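Long-range contacts in uncharacterized protein (PDB 3PM7), which is of unknown function but carries a PC4-like fold, which in related transcriptional coactivators binds single-stranded DNA, so a nucleic-acid-binding role is possible: residues Arg21-Glu26 with Trp44-Glu49; Ile9-Ala14 with Leu27-Trp32. All coordinates share one frame; numbering follows the deposited sequence.

Contact 1. Residues Arg21-Glu26 with Trp44-Glu49; sequences RGWRKE and WAPDHE. With SO4 (sulfate ion), chain D.
Trp23 lays one face of its indole over the backbone and side chain of Ala45. Ala45 CA stands 3.6 Å from the centroid of the five-membered ring of Trp23 and only 15° off its normal, a CH-pi contact, while Ala45 CB reaches the fused bond at Trp23 CE2. Pro46 adds a second CH-pi contact on that ring, its CD being 4.2 Å from the same centroid. With CG anti to the carbonyl carbon (chi1 -77°), the indole of Trp23 is swung over the start of the 44-49 segment. Gly22, at positive phi, lets the chain pass close to Pro46.

Two backbone bonds fix the register: Arg24 N to Trp44 O, 2.9 Å, and Trp44 N to Arg24 O, 2.8 Å. Beyond them, the Glu26 side chain crosses that of Trp44 at about a right angle, yet its carboxylate plane lies only 22° from the indole plane. Glu26 is held by Asn28 through OE1, and by Arg24 through a salt bridge from NH1 to OE2 with weak hydrogen-bond geometry. The His48 ring sits above one face of the Trp44 indole, offset toward the rim. At the outer end, Arg21 NH2 donates to O1 of a sulfate (3.0 Å), an ion probably from the crystallisation liquor.

The pairing of Arg24 with Trp44 is an antiparallel hydrogen-bonded bridge, closing the end of two neighbouring strands in the four-stranded sheet of this PC4-like protein.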
# COMPACT_ATOMS: atom_id res chain seq x y z
N ARG A 21 -6.31 -19.29 2.32
CA ARG A 21 -7.66 -19.09 2.85
C ARG A 21 -8.47 -18.19 1.91
O ARG A 21 -9.59 -17.77 2.23
CB ARG A 21 -7.59 -18.46 4.25
CG ARG A 21 -6.90 -19.33 5.31
CD ARG A 21 -7.51 -20.74 5.36
NE ARG A 21 -8.96 -20.72 5.61
CZ ARG A 21 -9.80 -21.71 5.30
NH1 ARG A 21 -9.34 -22.80 4.70
NH2 ARG A 21 -11.08 -21.61 5.59
N GLY A 22 -7.89 -17.86 0.77
CA GLY A 22 -8.61 -17.05 -0.21
C GLY A 22 -8.58 -15.56 0.05
O GLY A 22 -9.18 -14.79 -0.70
N TRP A 23 -7.87 -15.12 1.08
CA TRP A 23 -7.76 -13.68 1.30
C TRP A 23 -6.80 -13.14 0.26
O TRP A 23 -5.86 -13.82 -0.14
CB TRP A 23 -7.23 -13.38 2.70
CG TRP A 23 -8.26 -13.53 3.80
CD1 TRP A 23 -8.93 -14.66 4.15
CD2 TRP A 23 -8.70 -12.51 4.71
NE1 TRP A 23 -9.77 -14.41 5.20
CE2 TRP A 23 -9.65 -13.09 5.57
CE3 TRP A 23 -8.39 -11.15 4.87
CZ2 TRP A 23 -10.30 -12.37 6.58
CZ3 TRP A 23 -9.03 -10.43 5.87
CH2 TRP A 23 -9.97 -11.04 6.71
N ARG A 24 -7.02 -11.90 -0.18
CA ARG A 24 -6.17 -11.30 -1.20
C ARG A 24 -5.68 -9.93 -0.75
O ARG A 24 -6.43 -9.17 -0.16
CB ARG A 24 -6.97 -11.10 -2.50
CG ARG A 24 -7.49 -12.38 -3.15
CD ARG A 24 -8.90 -12.12 -3.67
NE ARG A 24 -8.98 -12.07 -5.13
CZ ARG A 24 -9.76 -11.23 -5.81
NH1 ARG A 24 -10.52 -10.34 -5.18
NH2 ARG A 24 -9.77 -11.28 -7.14
N LYS A 25 -4.43 -9.60 -1.08
CA LYS A 25 -3.96 -8.24 -0.91
C LYS A 25 -4.30 -7.48 -2.17
O LYS A 25 -3.97 -7.93 -3.27
CB LYS A 25 -2.45 -8.20 -0.63
CG LYS A 25 -2.01 -6.87 -0.02
CD LYS A 25 -0.56 -6.90 0.51
CE LYS A 25 -0.41 -7.70 1.80
NZ LYS A 25 1.06 -8.02 2.06
N GLU A 26 -4.99 -6.35 -2.03
CA GLU A 26 -5.61 -5.71 -3.19
C GLU A 26 -5.32 -4.23 -3.26
O GLU A 26 -5.30 -3.57 -2.25
CB GLU A 26 -7.14 -5.87 -3.13
CG GLU A 26 -7.68 -7.28 -3.42
CD GLU A 26 -9.19 -7.38 -3.24
OE1 GLU A 26 -9.90 -6.33 -3.31
OE2 GLU A 26 -9.68 -8.52 -3.04
N TRP A 44 -8.11 -8.52 1.93
CA TRP A 44 -9.56 -8.68 1.93
C TRP A 44 -9.95 -10.15 1.90
O TRP A 44 -9.36 -10.94 1.15
CB TRP A 44 -10.15 -8.04 0.69
CG TRP A 44 -10.13 -6.56 0.69
CD1 TRP A 44 -9.15 -5.74 0.20
CD2 TRP A 44 -11.16 -5.69 1.21
NE1 TRP A 44 -9.51 -4.42 0.37
CE2 TRP A 44 -10.73 -4.37 1.00
CE3 TRP A 44 -12.39 -5.92 1.83
CZ2 TRP A 44 -11.49 -3.28 1.39
CZ3 TRP A 44 -13.15 -4.81 2.22
CH2 TRP A 44 -12.70 -3.52 1.99
N ALA A 45 -10.97 -10.52 2.68
CA ALA A 45 -11.51 -11.87 2.64
C ALA A 45 -12.05 -12.19 1.25
O ALA A 45 -12.26 -11.27 0.45
CB ALA A 45 -12.60 -12.04 3.71
N PRO A 46 -12.27 -13.48 0.95
CA PRO A 46 -12.71 -13.96 -0.37
C PRO A 46 -13.73 -13.08 -1.12
O PRO A 46 -13.44 -12.60 -2.22
CB PRO A 46 -13.32 -15.33 -0.05
CG PRO A 46 -12.49 -15.82 1.09
CD PRO A 46 -12.12 -14.60 1.91
N ASP A 47 -14.91 -12.87 -0.55
CA ASP A 47 -15.91 -12.05 -1.25
C ASP A 47 -16.03 -10.65 -0.63
O ASP A 47 -17.13 -10.08 -0.54
CB ASP A 47 -17.27 -12.75 -1.29
CG ASP A 47 -18.16 -12.25 -2.43
OD1 ASP A 47 -17.62 -11.96 -3.52
OD2 ASP A 47 -19.40 -12.15 -2.24
N HIS A 48 -14.89 -10.12 -0.21
CA HIS A 48 -14.83 -8.81 0.44
C HIS A 48 -15.77 -8.74 1.63
O HIS A 48 -16.33 -7.69 1.91
CB HIS A 48 -15.19 -7.70 -0.55
CG HIS A 48 -14.30 -7.65 -1.76
ND1 HIS A 48 -13.06 -7.05 -1.74
CD2 HIS A 48 -14.46 -8.15 -3.00
CE1 HIS A 48 -12.49 -7.18 -2.93
NE2 HIS A 48 -13.32 -7.84 -3.71
N GLU A 49 -15.95 -9.85 2.33
CA GLU A 49 -16.91 -9.87 3.43
C GLU A 49 -16.31 -9.22 4.67
O GLU A 49 -17.00 -8.93 5.64
CB GLU A 49 -17.32 -11.32 3.75
CG GLU A 49 -16.19 -12.15 4.35
CD GLU A 49 -16.49 -13.64 4.36
OE1 GLU A 49 -15.53 -14.46 4.34
OE2 GLU A 49 -17.69 -14.00 4.40
S SO4 D . -10.89 -18.12 7.50
O1 SO4 D . -11.06 -19.55 7.74
O2 SO4 D . -12.07 -17.40 7.97
O3 SO4 D . -9.70 -17.65 8.20
O4 SO4 D . -10.72 -17.87 6.07

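Contact 2. Residues Ile9-Ala14 with Leu27-Trp32; sequences ILEEVA and LNLISW
Val13 leans over the Leu27 carbonyl, and its branches can be followed outward from there. Its CB is 3.2 Å from Leu27 O; CG1, anti to the backbone N (chi1 -178°), runs on beside the Leu27 side chain to meet CD2 at 3.8 Å, whereas CG2 lies between Leu27 O (4.0 Å) and the backbone N of Leu29 (4.1 Å).

The backbone beneath explains this closeness. Leu27 O accepts from both Val13 N and Ala14 N, each at 2.9 Å and in the carbonyl plane, the signature of a classic beta bulge. A second one lies at Leu29, whose O takes a bond from Leu10 N (2.7 Å) and a weak one from Glu11 N. Between the bulges, Leu29 N returns a bond to Glu11 O. On the face shared by Glu12 and Asn28, a water donates to Asn28 OD1 (3.0 Å) and weakly to Ala14 O, while Asn28 ND2 bonds Glu26. Farther along that face, Ile9 CG1 packs on Ile30 CD1.

Segment 9-14 of strand 9-18 runs antiparallel to segment 27-30 of strand 24-30, at 159°, and follows directly on helix 3-8. Strand 38-44 lies on the other side of 24-30 from strand 9-18, and Met72 of the second subunit packs against Val13 and Leu27.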
# COMPACT_ATOMS: atom_id res chain seq x y z
N ILE A 9 -16.36 0.10 -2.51
CA ILE A 9 -15.33 -0.23 -3.49
C ILE A 9 -15.76 0.26 -4.87
O ILE A 9 -16.71 -0.25 -5.44
CB ILE A 9 -15.02 -1.74 -3.49
CG1 ILE A 9 -14.40 -2.12 -2.14
CG2 ILE A 9 -14.06 -2.11 -4.64
CD1 ILE A 9 -14.18 -3.59 -1.93
N LEU A 10 -15.07 1.27 -5.38
CA LEU A 10 -15.49 1.87 -6.64
C LEU A 10 -14.88 1.13 -7.81
O LEU A 10 -15.52 0.95 -8.84
CB LEU A 10 -15.12 3.35 -6.69
CG LEU A 10 -15.57 4.16 -5.46
CD1 LEU A 10 -15.14 5.61 -5.58
CD2 LEU A 10 -17.06 4.06 -5.27
N GLU A 11 -13.64 0.71 -7.64
CA GLU A 11 -12.92 0.01 -8.69
C GLU A 11 -11.95 -0.97 -8.06
O GLU A 11 -11.20 -0.62 -7.16
CB GLU A 11 -12.15 1.01 -9.56
CG GLU A 11 -11.60 0.43 -10.85
CD GLU A 11 -10.76 1.43 -11.63
OE1 GLU A 11 -10.35 2.46 -11.05
OE2 GLU A 11 -10.50 1.19 -12.83
N GLU A 12 -11.97 -2.22 -8.53
CA GLU A 12 -10.93 -3.15 -8.11
C GLU A 12 -9.81 -3.02 -9.10
O GLU A 12 -9.95 -3.42 -10.25
CB GLU A 12 -11.46 -4.59 -8.02
CG GLU A 12 -12.75 -4.65 -7.21
CD GLU A 12 -13.26 -6.05 -6.93
OE1 GLU A 12 -12.69 -7.03 -7.47
OE2 GLU A 12 -14.24 -6.17 -6.16
N VAL A 13 -8.70 -2.43 -8.65
CA VAL A 13 -7.62 -2.08 -9.55
C VAL A 13 -6.55 -3.19 -9.74
O VAL A 13 -6.02 -3.35 -10.83
CB VAL A 13 -6.91 -0.80 -9.06
CG1 VAL A 13 -5.83 -0.44 -10.04
CG2 VAL A 13 -7.92 0.34 -8.97
N ALA A 14 -6.22 -3.92 -8.68
CA ALA A 14 -5.20 -4.96 -8.76
C ALA A 14 -5.34 -5.97 -7.63
O ALA A 14 -5.68 -5.61 -6.50
CB ALA A 14 -3.80 -4.34 -8.73
N LEU A 27 -5.13 -3.69 -4.46
CA LEU A 27 -5.22 -2.25 -4.65
C LEU A 27 -6.62 -1.96 -5.17
O LEU A 27 -6.98 -2.40 -6.27
CB LEU A 27 -4.20 -1.77 -5.68
CG LEU A 27 -4.27 -0.25 -5.91
CD1 LEU A 27 -3.72 0.46 -4.66
CD2 LEU A 27 -3.47 0.15 -7.14
N ASN A 28 -7.41 -1.22 -4.39
CA ASN A 28 -8.76 -0.79 -4.82
C ASN A 28 -8.91 0.71 -4.72
O ASN A 28 -8.22 1.35 -3.93
CB ASN A 28 -9.84 -1.41 -3.94
CG ASN A 28 -9.92 -2.92 -4.10
OD1 ASN A 28 -9.92 -3.42 -5.22
ND2 ASN A 28 -9.98 -3.64 -2.99
N LEU A 29 -9.83 1.28 -5.51
CA LEU A 29 -10.24 2.67 -5.32
C LEU A 29 -11.51 2.68 -4.49
O LEU A 29 -12.49 2.03 -4.83
CB LEU A 29 -10.47 3.39 -6.66
CG LEU A 29 -10.93 4.85 -6.52
CD1 LEU A 29 -9.75 5.68 -6.04
CD2 LEU A 29 -11.46 5.41 -7.84
N ILE A 30 -11.49 3.39 -3.37
CA ILE A 30 -12.54 3.25 -2.38
C ILE A 30 -13.02 4.59 -1.87
O ILE A 30 -12.21 5.51 -1.66
CB ILE A 30 -12.03 2.43 -1.18
CG1 ILE A 30 -11.65 1.03 -1.65
CG2 ILE A 30 -13.10 2.32 -0.10
CD1 ILE A 30 -11.53 0.06 -0.53
N SER A 31 -14.33 4.70 -1.69
CA SER A 31 -14.92 5.83 -0.99
C SER A 31 -15.41 5.28 0.35
O SER A 31 -16.39 4.55 0.38
CB SER A 31 -16.10 6.41 -1.79
OG SER A 31 -16.65 7.57 -1.14
N TRP A 32 -14.71 5.59 1.45
CA TRP A 32 -15.24 5.22 2.78
C TRP A 32 -16.37 6.16 3.16
O TRP A 32 -16.17 7.37 3.28
CB TRP A 32 -14.13 5.29 3.87
CG TRP A 32 -12.93 4.39 3.59
CD1 TRP A 32 -11.64 4.79 3.41
CD2 TRP A 32 -12.93 2.96 3.50
NE1 TRP A 32 -10.83 3.69 3.19
CE2 TRP A 32 -11.60 2.56 3.25
CE3 TRP A 32 -13.91 1.97 3.60
CZ2 TRP A 32 -11.24 1.22 3.10
CZ3 TRP A 32 -13.55 0.65 3.46
CH2 TRP A 32 -12.22 0.28 3.22
O HOH W 1 -8.66 -5.74 -6.70

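Strand 24-30 serves both contacts, meeting strand 9-18 in contact 2 and the end of strand 38-44 in contact 1; the centres of the two contacts lie about 13 Å apart. Contact 2 is nearer the middle of the chain, about 5 Å from its centre against 11 Å, yet each is only partly buried. Their chemistry differs accordingly: contact 2 relies on a run of backbone bonds, bulges and aliphatic pairs, whereas contact 1 has a single bridge and then turns to CH-pi packing on an indole face, with a charged pair on the sheet side and a sulfate at the outer end. They touch where His48 packs on Ile9 and Glu12, and where Trp44 lies against Asn28.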